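Local coordinates for trafficking protein particle complex subunit 3 (Naegleria fowleri, PDB 6AQ3) that carries a covalently bound palmitic acid and probably serves, as a subunit of the trafficking protein particle (TRAPP) complex, in vesicle transport, at residues S118-E123 and D174-I179; N124-F129 and Y142-I147; R161-Y166 and R182-L187. All coordinates share one frame; numbering follows the deposited sequence.

Interaction 1 (S118-E123 and D174-I179)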
loop_
_atom_site.group_PDB
_atom_site.type_symbol
_atom_site.label_atom_id
_atom_site.label_comp_id
_atom_site.label_asym_id
_atom_site.label_seq_id
_atom_site.Cartn_x
_atom_site.Cartn_y
_atom_site.Cartn_z
ATOM N N SER C 118 -20.400 8.009 14.507
ATOM C CA SER C 118 -19.911 8.016 13.139
ATOM C C SER C 118 -18.632 8.828 13.081
ATOM O O SER C 118 -18.446 9.775 13.854
ATOM C CB SER C 118 -20.930 8.600 12.161
ATOM O OG SER C 118 -22.074 7.773 12.062
ATOM N N ILE C 119 -17.757 8.449 12.149
ATOM C CA ILE C 119 -16.536 9.188 11.853
ATOM C C ILE C 119 -16.733 9.794 10.469
ATOM O O ILE C 119 -16.859 9.066 9.478
ATOM C CB ILE C 119 -15.292 8.275 11.895
ATOM C CG1 ILE C 119 -15.080 7.679 13.295
ATOM C CG2 ILE C 119 -14.051 9.034 11.497
ATOM C CD1 ILE C 119 -13.932 6.662 13.379
ATOM N N VAL C 120 -16.781 11.121 10.392
ATOM C CA VAL C 120 -17.030 11.816 9.132
ATOM C C VAL C 120 -15.784 12.581 8.715
ATOM O O VAL C 120 -15.090 13.163 9.555
ATOM C CB VAL C 120 -18.245 12.764 9.230
ATOM C CG1 VAL C 120 -19.535 11.963 9.421
ATOM C CG2 VAL C 120 -18.062 13.759 10.347
ATOM N N PHE C 121 -15.509 12.587 7.408
ATOM C CA PHE C 121 -14.355 13.290 6.859
ATOM C C PHE C 121 -14.612 13.611 5.390
ATOM O O PHE C 121 -15.311 12.861 4.704
ATOM C CB PHE C 121 -13.050 12.485 7.018
ATOM C CG PHE C 121 -13.147 11.041 6.623
ATOM C CD1 PHE C 121 -13.804 10.117 7.424
ATOM C CD2 PHE C 121 -12.512 10.594 5.469
ATOM C CE1 PHE C 121 -13.851 8.784 7.072
ATOM C CE2 PHE C 121 -12.552 9.264 5.097
ATOM C CZ PHE C 121 -13.222 8.349 5.892
ATOM N N ASP C 122 -14.106 14.759 4.935
ATOM C CA ASP C 122 -14.341 15.195 3.562
ATOM C C ASP C 122 -13.226 14.832 2.579
ATOM O O ASP C 122 -13.471 14.877 1.368
ATOM C CB ASP C 122 -14.659 16.703 3.502
ATOM C CG ASP C 122 -13.543 17.596 4.012
ATOM O OD1 ASP C 122 -12.539 17.073 4.546
ATOM O OD2 ASP C 122 -13.692 18.843 3.868
ATOM N N GLU C 123 -12.017 14.495 3.039
ATOM C CA GLU C 123 -10.917 14.162 2.132
ATOM C C GLU C 123 -10.327 12.802 2.480
ATOM O O GLU C 123 -10.293 12.403 3.642
ATOM C CB GLU C 123 -9.803 15.217 2.174
ATOM N N ASP C 174 -21.825 11.035 -2.524
ATOM C CA ASP C 174 -22.144 11.601 -1.222
ATOM C C ASP C 174 -21.286 12.837 -0.964
ATOM O O ASP C 174 -20.238 13.038 -1.582
ATOM C CB ASP C 174 -21.937 10.555 -0.122
ATOM C CG ASP C 174 -22.841 9.342 -0.295
ATOM O OD1 ASP C 174 -24.019 9.547 -0.643
ATOM O OD2 ASP C 174 -22.374 8.191 -0.131
ATOM N N ASP C 175 -21.775 13.700 -0.071
ATOM C CA ASP C 175 -21.101 14.967 0.211
ATOM C C ASP C 175 -19.871 14.803 1.102
ATOM O O ASP C 175 -19.054 15.729 1.180
ATOM C CB ASP C 175 -22.109 15.969 0.781
ATOM C CG ASP C 175 -22.818 15.453 1.996
ATOM O OD1 ASP C 175 -22.960 14.222 2.120
ATOM O OD2 ASP C 175 -23.319 16.282 2.786
ATOM N N GLN C 176 -19.756 13.683 1.817
ATOM C CA GLN C 176 -18.598 13.405 2.654
ATOM C C GLN C 176 -18.507 11.904 2.883
ATOM O O GLN C 176 -19.416 11.144 2.541
ATOM C CB GLN C 176 -18.711 14.151 3.986
ATOM C CG GLN C 176 -19.857 13.647 4.838
ATOM C CD GLN C 176 -20.014 14.424 6.129
ATOM O OE1 GLN C 176 -19.538 15.549 6.245
ATOM N NE2 GLN C 176 -20.714 13.841 7.092
ATOM N N SER C 177 -17.411 11.490 3.513
ATOM C CA SER C 177 -17.270 10.118 3.979
ATOM C C SER C 177 -17.816 10.019 5.386
ATOM O O SER C 177 -17.627 10.924 6.203
ATOM C CB SER C 177 -15.814 9.644 3.961
ATOM O OG SER C 177 -15.346 9.538 2.636
ATOM N N GLU C 178 -18.507 8.918 5.657
ATOM C CA GLU C 178 -19.016 8.633 6.984
ATOM C C GLU C 178 -18.833 7.155 7.254
ATOM O O GLU C 178 -19.269 6.320 6.457
ATOM C CB GLU C 178 -20.493 9.014 7.116
ATOM C CG GLU C 178 -21.109 8.533 8.454
ATOM C CD GLU C 178 -22.560 8.952 8.644
ATOM O OE1 GLU C 178 -23.120 9.630 7.751
ATOM O OE2 GLU C 178 -23.142 8.596 9.696
ATOM N N ILE C 179 -18.203 6.840 8.381
ATOM C CA ILE C 179 -18.006 5.468 8.833
ATOM C C ILE C 179 -18.697 5.309 10.189
ATOM O O ILE C 179 -18.490 6.125 11.092
ATOM C CB ILE C 179 -16.507 5.135 8.930
ATOM C CG1 ILE C 179 -15.894 5.114 7.531
ATOM C CG2 ILE C 179 -16.319 3.798 9.626
ATOM C CD1 ILE C 179 -14.380 4.952 7.506
HETATM O O HOH W 1 -13.900 11.807 1.934
#
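Ile119 and Ile179 form an antiparallel hydrogen-bonded pair, with Ile119 N 2.7 Å from Ile179 O and the return bond from Ile179 N to Ile119 O. Two residues along, Phe121 and Ser177 repeat the pattern, and between the two pairs Val120 faces Glu178 as a non-hydrogen-bonded pair with 4.3 Å between CA atoms.

On the face that carries Ile119, Phe121, Ser177 and Ile179, Ser177 CB sits over the centre of the Phe121 ring in a CH-pi contact, 3.5 Å from the centroid and 14° off the normal. Ile179 CD1 meets the ring at its edge, 3.9 Å from Phe121 CE1. Phe121 chi1 of 47° sets CG between backbone N and carbonyl carbon, which folds the ring back over Ser177. On the other face Ser118 OG donates to the anti lone pair of Glu178 OE2 at 2.7 Å, while Val120 CG1 lies 3.2 Å from Gln176 NE2.

Further out, a water joins Phe121 O to Ser177 OG, and Arg180 also bonds Ser118 OG. Strands 116-121 and 177-186 are the two inner strands of the antiparallel sheet. Strand 106-108 flanks the first and 160-168 the second; Phe97 of helix 85-101 meets the Phe121 ring edge-to-face, and helix 146-157 packs on Ile179.

Interaction 2 (N124-F129 and Y142-I147). With EDO (1,2-ethanediol), chain H.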
loop_
_atom_site.group_PDB
_atom_site.type_symbol
_atom_site.label_atom_id
_atom_site.label_comp_id
_atom_site.label_asym_id
_atom_site.label_seq_id
_atom_site.Cartn_x
_atom_site.Cartn_y
_atom_site.Cartn_z
ATOM N N ASN C 124 -9.864 12.087 1.460
ATOM C CA ASN C 124 -9.286 10.765 1.657
ATOM C C ASN C 124 -8.220 10.469 0.606
ATOM O O ASN C 124 -8.554 10.214 -0.563
ATOM C CB ASN C 124 -10.375 9.685 1.609
ATOM C CG ASN C 124 -9.822 8.282 1.867
ATOM O OD1 ASN C 124 -8.612 8.081 1.980
ATOM N ND2 ASN C 124 -10.711 7.306 1.939
ATOM N N PRO C 125 -6.941 10.407 0.993
ATOM C CA PRO C 125 -5.882 10.212 -0.014
ATOM C C PRO C 125 -5.994 8.923 -0.803
ATOM O O PRO C 125 -5.521 8.883 -1.947
ATOM C CB PRO C 125 -4.592 10.241 0.818
ATOM C CG PRO C 125 -5.019 9.835 2.191
ATOM C CD PRO C 125 -6.395 10.456 2.358
ATOM N N LEU C 126 -6.625 7.877 -0.259
ATOM C CA LEU C 126 -6.804 6.666 -1.057
ATOM C C LEU C 126 -7.690 6.926 -2.263
ATOM O O LEU C 126 -7.607 6.200 -3.259
ATOM C CB LEU C 126 -7.405 5.537 -0.225
ATOM C CG LEU C 126 -6.741 5.139 1.084
ATOM C CD1 LEU C 126 -7.521 3.947 1.626
ATOM C CD2 LEU C 126 -5.234 4.850 0.931
ATOM N N ASN C 127 -8.565 7.930 -2.185
ATOM C CA ASN C 127 -9.513 8.235 -3.256
ATOM C C ASN C 127 -8.923 9.052 -4.401
ATOM O O ASN C 127 -9.622 9.256 -5.397
ATOM C CB ASN C 127 -10.727 8.988 -2.696
ATOM C CG ASN C 127 -11.692 8.083 -1.981
ATOM O OD1 ASN C 127 -11.494 6.874 -1.924
ATOM N ND2 ASN C 127 -12.753 8.662 -1.434
ATOM N N ASP C 128 -7.698 9.556 -4.264
ATOM C CA ASP C 128 -7.125 10.490 -5.236
ATOM C C ASP C 128 -7.103 9.927 -6.655
ATOM O O ASP C 128 -6.622 8.817 -6.898
ATOM C CB ASP C 128 -5.713 10.876 -4.798
ATOM C CG ASP C 128 -5.715 11.838 -3.624
ATOM O OD1 ASP C 128 -6.818 12.165 -3.128
ATOM O OD2 ASP C 128 -4.620 12.240 -3.179
ATOM N N PHE C 129 -7.632 10.710 -7.593
ATOM C CA PHE C 129 -7.626 10.392 -9.018
ATOM C C PHE C 129 -8.438 9.134 -9.339
ATOM O O PHE C 129 -8.293 8.549 -10.420
ATOM C CB PHE C 129 -6.188 10.250 -9.530
ATOM C CG PHE C 129 -5.342 11.484 -9.317
ATOM C CD1 PHE C 129 -5.886 12.758 -9.439
ATOM C CD2 PHE C 129 -4.004 11.366 -8.966
ATOM C CE1 PHE C 129 -5.111 13.891 -9.232
ATOM C CE2 PHE C 129 -3.216 12.499 -8.763
ATOM C CZ PHE C 129 -3.774 13.764 -8.894
ATOM N N TYR C 142 -17.521 0.112 -1.760
ATOM C CA TYR C 142 -16.904 0.990 -0.770
ATOM C C TYR C 142 -15.394 0.865 -0.949
ATOM O O TYR C 142 -14.722 0.055 -0.293
ATOM C CB TYR C 142 -17.372 0.658 0.639
ATOM C CG TYR C 142 -18.760 1.176 0.919
ATOM C CD1 TYR C 142 -19.046 2.542 0.811
ATOM C CD2 TYR C 142 -19.788 0.311 1.327
ATOM C CE1 TYR C 142 -20.328 3.038 1.082
ATOM C CE2 TYR C 142 -21.083 0.795 1.600
ATOM C CZ TYR C 142 -21.337 2.162 1.472
ATOM O OH TYR C 142 -22.588 2.665 1.730
ATOM N N TYR C 143 -14.875 1.724 -1.827
ATOM C CA TYR C 143 -13.486 1.667 -2.271
ATOM C C TYR C 143 -12.501 1.546 -1.111
ATOM O O TYR C 143 -11.516 0.806 -1.208
ATOM C CB TYR C 143 -13.181 2.917 -3.093
ATOM C CG TYR C 143 -11.825 2.889 -3.755
ATOM C CD1 TYR C 143 -11.638 2.276 -4.991
ATOM C CD2 TYR C 143 -10.728 3.451 -3.127
ATOM C CE1 TYR C 143 -10.376 2.253 -5.605
ATOM C CE2 TYR C 143 -9.498 3.427 -3.707
ATOM C CZ TYR C 143 -9.320 2.827 -4.942
ATOM O OH TYR C 143 -8.067 2.813 -5.481
ATOM N N SER C 144 -12.748 2.260 -0.008
ATOM C CA SER C 144 -11.851 2.301 1.145
ATOM C C SER C 144 -12.281 1.388 2.290
ATOM O O SER C 144 -11.901 1.643 3.439
ATOM C CB SER C 144 -11.742 3.721 1.681
ATOM O OG SER C 144 -11.171 4.564 0.725
ATOM N N ASN C 145 -12.998 0.296 1.998
ATOM C CA ASN C 145 -13.574 -0.516 3.065
ATOM C C ASN C 145 -12.517 -1.129 3.970
ATOM O O ASN C 145 -12.824 -1.469 5.126
ATOM C CB ASN C 145 -14.445 -1.625 2.488
ATOM C CG ASN C 145 -15.699 -1.859 3.320
ATOM O OD1 ASN C 145 -16.191 -0.937 3.967
ATOM N ND2 ASN C 145 -16.241 -3.080 3.276
ATOM N N ILE C 146 -11.272 -1.233 3.491
ATOM C CA ILE C 146 -10.179 -1.721 4.324
ATOM C C ILE C 146 -10.093 -0.946 5.640
ATOM O O ILE C 146 -9.622 -1.481 6.650
ATOM C CB ILE C 146 -8.861 -1.659 3.535
ATOM C CG1 ILE C 146 -7.796 -2.512 4.213
ATOM C CG2 ILE C 146 -8.369 -0.218 3.445
ATOM C CD1 ILE C 146 -6.654 -2.870 3.287
ATOM N N ILE C 147 -10.527 0.323 5.651
ATOM C CA ILE C 147 -10.490 1.121 6.878
ATOM C C ILE C 147 -11.397 0.523 7.949
ATOM O O ILE C 147 -11.047 0.497 9.136
ATOM C CB ILE C 147 -10.858 2.594 6.585
ATOM C CG1 ILE C 147 -9.848 3.221 5.611
ATOM C CG2 ILE C 147 -10.885 3.434 7.886
ATOM C CD1 ILE C 147 -10.151 4.664 5.264
HETATM C C1 EDO H . -5.457 5.885 -7.533
HETATM O O1 EDO H . -4.765 4.707 -7.955
HETATM C C2 EDO H . -4.914 6.354 -6.189
HETATM O O2 EDO H . -3.962 7.407 -6.399
HETATM O O HOH W 2 -6.429 3.968 -3.835
#
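Polar contact centres on Ser144 OG, which takes a weak hydrogen bond from Asn124 ND2 at 3.0 Å; the N-H...O angle of 122° is far from straight. Asn124 holds its CG anti to the backbone N (chi1 -178°), which carries the amide toward Ser144, and the other end of that amide is engaged too: OD1 accepts from Leu126 N at 3.0 Å, with the donor above the carbonyl plane.

One water supplies a second polar link. It donates to Leu126 O and accepts from Tyr143 OH, both at 2.6 Å, and lies in the plane of the Tyr143 ring.

Van der Waals contacts fill in the rest. Tyr143 CE2 comes 3.4 Å from Leu126 O, and Asn127 runs past Tyr143 in the opposite direction, its amide turned 68° from the ring. Leu126 CD1 touches Ser144 OG at 3.8 Å. Tyr35 of helix 25-42 packs on Leu126 and bonds Tyr143 O.

Two turns meet: an Asx turn begun by Asn124 and leading into the 3-10 segment 125-127, and a type I beta turn, Tyr142 to Asn145, leading into helix 146-157. Ile146 and Ile147 of that helix touch the bound palmitic acid, so the contact borders the lipid site.

Interaction 3 (R161-Y166 and R182-L187). With EDO (1,2-ethanediol), chain O.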
loop_
_atom_site.group_PDB
_atom_site.type_symbol
_atom_site.label_atom_id
_atom_site.label_comp_id
_atom_site.label_asym_id
_atom_site.label_seq_id
_atom_site.Cartn_x
_atom_site.Cartn_y
_atom_site.Cartn_z
ATOM N N ARG C 161 -15.683 -5.965 20.828
ATOM C CA ARG C 161 -16.225 -6.487 19.587
ATOM C C ARG C 161 -17.127 -5.419 18.995
ATOM O O ARG C 161 -18.140 -5.049 19.601
ATOM C CB ARG C 161 -16.998 -7.788 19.797
ATOM C CG ARG C 161 -17.465 -8.447 18.477
ATOM C CD ARG C 161 -17.747 -9.924 18.670
ATOM N NE ARG C 161 -18.899 -10.113 19.558
ATOM C CZ ARG C 161 -20.177 -10.003 19.200
ATOM N NH1 ARG C 161 -20.498 -9.689 17.950
ATOM N NH2 ARG C 161 -21.138 -10.193 20.103
ATOM N N VAL C 162 -16.753 -4.904 17.826
ATOM C CA VAL C 162 -17.507 -3.826 17.206
ATOM C C VAL C 162 -17.904 -4.240 15.798
ATOM O O VAL C 162 -17.313 -5.136 15.194
ATOM C CB VAL C 162 -16.713 -2.497 17.166
ATOM C CG1 VAL C 162 -16.237 -2.095 18.565
ATOM C CG2 VAL C 162 -15.535 -2.599 16.168
ATOM N N GLU C 163 -18.935 -3.573 15.288
ATOM C CA GLU C 163 -19.291 -3.603 13.879
ATOM C C GLU C 163 -19.015 -2.213 13.308
ATOM O O GLU C 163 -19.341 -1.195 13.932
ATOM C CB GLU C 163 -20.755 -4.005 13.693
ATOM C CG GLU C 163 -20.990 -5.511 13.825
ATOM C CD GLU C 163 -22.465 -5.894 13.818
ATOM O OE1 GLU C 163 -22.802 -6.986 14.307
ATOM O OE2 GLU C 163 -23.298 -5.084 13.376
ATOM N N CYS C 164 -18.381 -2.167 12.146
ATOM C CA CYS C 164 -17.911 -0.915 11.563
ATOM C C CYS C 164 -18.127 -0.959 10.055
ATOM O O CYS C 164 -17.536 -1.806 9.372
ATOM C CB CYS C 164 -16.434 -0.693 11.897
ATOM S SG CYS C 164 -15.783 0.827 11.224
ATOM N N GLU C 165 -18.973 -0.060 9.539
ATOM C CA GLU C 165 -19.332 -0.069 8.126
ATOM C C GLU C 165 -19.382 1.342 7.558
ATOM O O GLU C 165 -19.632 2.321 8.270
ATOM C CB GLU C 165 -20.681 -0.753 7.871
ATOM C CG GLU C 165 -21.856 -0.111 8.613
ATOM C CD GLU C 165 -22.069 -0.688 10.016
ATOM O OE1 GLU C 165 -21.483 -1.753 10.318
ATOM O OE2 GLU C 165 -22.832 -0.085 10.818
ATOM N N TYR C 166 -19.124 1.425 6.253
ATOM C CA TYR C 166 -19.258 2.675 5.521
ATOM C C TYR C 166 -20.735 2.999 5.318
ATOM O O TYR C 166 -21.555 2.115 5.052
ATOM C CB TYR C 166 -18.554 2.576 4.160
ATOM C CG TYR C 166 -17.282 3.389 4.049
ATOM C CD1 TYR C 166 -17.328 4.767 3.797
ATOM C CD2 TYR C 166 -16.028 2.780 4.190
ATOM C CE1 TYR C 166 -16.161 5.530 3.704
ATOM C CE2 TYR C 166 -14.843 3.524 4.100
ATOM C CZ TYR C 166 -14.921 4.889 3.856
ATOM O OH TYR C 166 -13.757 5.601 3.762
ATOM N N ARG C 182 -20.152 0.703 15.877
ATOM C CA ARG C 182 -21.142 0.252 16.855
ATOM C C ARG C 182 -20.558 -0.828 17.761
ATOM O O ARG C 182 -19.954 -1.791 17.281
ATOM C CB ARG C 182 -22.399 -0.261 16.147
ATOM C CG ARG C 182 -23.066 0.849 15.344
ATOM C CD ARG C 182 -24.323 0.443 14.598
ATOM N NE ARG C 182 -24.016 -0.408 13.448
ATOM C CZ ARG C 182 -24.215 -1.721 13.400
ATOM N NH1 ARG C 182 -24.743 -2.361 14.449
ATOM N NH2 ARG C 182 -23.898 -2.388 12.288
ATOM N N LEU C 183 -20.724 -0.647 19.074
ATOM C CA LEU C 183 -20.266 -1.628 20.054
ATOM C C LEU C 183 -21.256 -2.786 20.193
ATOM O O LEU C 183 -22.446 -2.573 20.450
ATOM C CB LEU C 183 -20.069 -0.963 21.416
ATOM C CG LEU C 183 -19.781 -1.954 22.542
ATOM C CD1 LEU C 183 -18.360 -2.470 22.372
ATOM C CD2 LEU C 183 -19.965 -1.326 23.921
ATOM N N LYS C 184 -20.759 -4.011 20.035
ATOM C CA LYS C 184 -21.547 -5.231 20.210
ATOM C C LYS C 184 -21.373 -5.845 21.590
ATOM O O LYS C 184 -22.361 -6.187 22.246
ATOM C CB LYS C 184 -21.179 -6.247 19.121
ATOM C CG LYS C 184 -21.768 -5.901 17.768
ATOM C CD LYS C 184 -23.284 -5.844 17.970
ATOM C CE LYS C 184 -24.044 -5.129 16.884
ATOM N NZ LYS C 184 -25.495 -5.238 17.217
ATOM N N GLU C 185 -20.138 -5.959 22.061
ATOM C CA GLU C 185 -19.924 -6.427 23.417
ATOM C C GLU C 185 -18.493 -6.132 23.815
ATOM O O GLU C 185 -17.587 -6.131 22.975
ATOM C CB GLU C 185 -20.215 -7.928 23.581
ATOM C CG GLU C 185 -19.193 -8.858 22.961
ATOM C CD GLU C 185 -19.560 -10.322 23.127
ATOM O OE1 GLU C 185 -20.498 -10.636 23.897
ATOM O OE2 GLU C 185 -18.921 -11.161 22.459
ATOM N N TYR C 186 -18.311 -5.888 25.112
ATOM C CA TYR C 186 -16.987 -5.846 25.701
ATOM C C TYR C 186 -16.529 -7.281 25.906
ATOM O O TYR C 186 -17.292 -8.115 26.399
ATOM C CB TYR C 186 -17.023 -5.110 27.036
ATOM C CG TYR C 186 -17.216 -3.617 26.930
ATOM C CD1 TYR C 186 -16.211 -2.802 26.421
ATOM C CD2 TYR C 186 -18.380 -3.015 27.395
ATOM C CE1 TYR C 186 -16.365 -1.436 26.357
ATOM C CE2 TYR C 186 -18.548 -1.646 27.331
ATOM C CZ TYR C 186 -17.532 -0.858 26.812
ATOM O OH TYR C 186 -17.686 0.512 26.749
ATOM N N LEU C 187 -15.310 -7.582 25.493
ATOM C CA LEU C 187 -14.839 -8.957 25.538
ATOM C C LEU C 187 -14.154 -9.240 26.868
ATOM O O LEU C 187 -13.807 -8.328 27.623
ATOM C CB LEU C 187 -13.898 -9.227 24.365
ATOM C CG LEU C 187 -14.577 -9.034 23.005
ATOM C CD1 LEU C 187 -13.549 -8.866 21.891
ATOM C CD2 LEU C 187 -15.532 -10.183 22.697
HETATM C C1 EDO O . -19.667 3.935 26.221
HETATM O O1 EDO O . -18.237 3.877 26.108
HETATM C C2 EDO O . -20.302 2.594 25.863
HETATM O O2 EDO O . -19.791 1.569 26.722
#
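Glu165 OE2 is gripped by two nitrogens of one arginine: Arg182 NE and Arg182 NH2 both lie 2.9 Å from it. This is a side-on salt bridge, with the oxygen 2° out of the guanidinium plane; Arg182 NE meets the syn lone pair of Glu165 OE2. Glu165 reaches the arginine through a bend at chi2 (-88°). The same Arg182 NH2 also bonds Glu163 OE2 at 3.0 Å, on that oxygen's anti lone pair. Here the acceptor is tilted 27° from the guanidinium plane, so the two carboxylates meet the cation differently.

At the far end Arg161 NE donates to Glu185 OE2 at 3.1 Å, in the guanidinium plane but from above the carboxylate plane. Lys184 CB covers one face of that guanidinium, offset toward its rim, and Lys184 CE lies 3.4 Å from Glu163 OE1.

The backbone explains how Lys184 and Glu185 can both reach Arg161. Arg161 O accepts from Lys184 N at 2.9 Å and from Glu185 N at 3.3 Å, the mark of a classic beta bulge, and the extra residue moves the pairing on by one from Arg161 to Val162. Glu163 and Arg182 form a regular antiparallel hydrogen-bonded pair beyond it. Val162 and Leu183 point to the other face, where Leu155 of helix 146-157 packs on Val162.

Chemically, the hairpin of strands 160-168 and 177-186 carries acidic and basic side chains on one face, paired across the strands. The two carboxylates meeting Arg182 would probably balance its charge and fix the rotation of its guanidinium.

How the interactions relate
Interactions 1 and 2 are buried, whereas interaction 3 lies mostly at the surface, and their chemistry follows: ring packing and a serine-glutamate bond in the first, amide, hydroxyl and water contacts between turns in the second, salt bridges in the third. Interactions 1 and 3 share strand 177-186, which lies between 116-121 and 160-168; interaction 1 samples its start on one side and interaction 3 its end on the other. Tyr166, at the end of 161-166, reaches both other contacts: its OH lies 3.5 Å from Phe121 CZ and 3.5 Å from Ser144 CB. Interaction 2 also packs directly on interaction 1, with Ile147 CG2 3.8 Å from Ile179 CD1, joining helix 146-157 to the sheet.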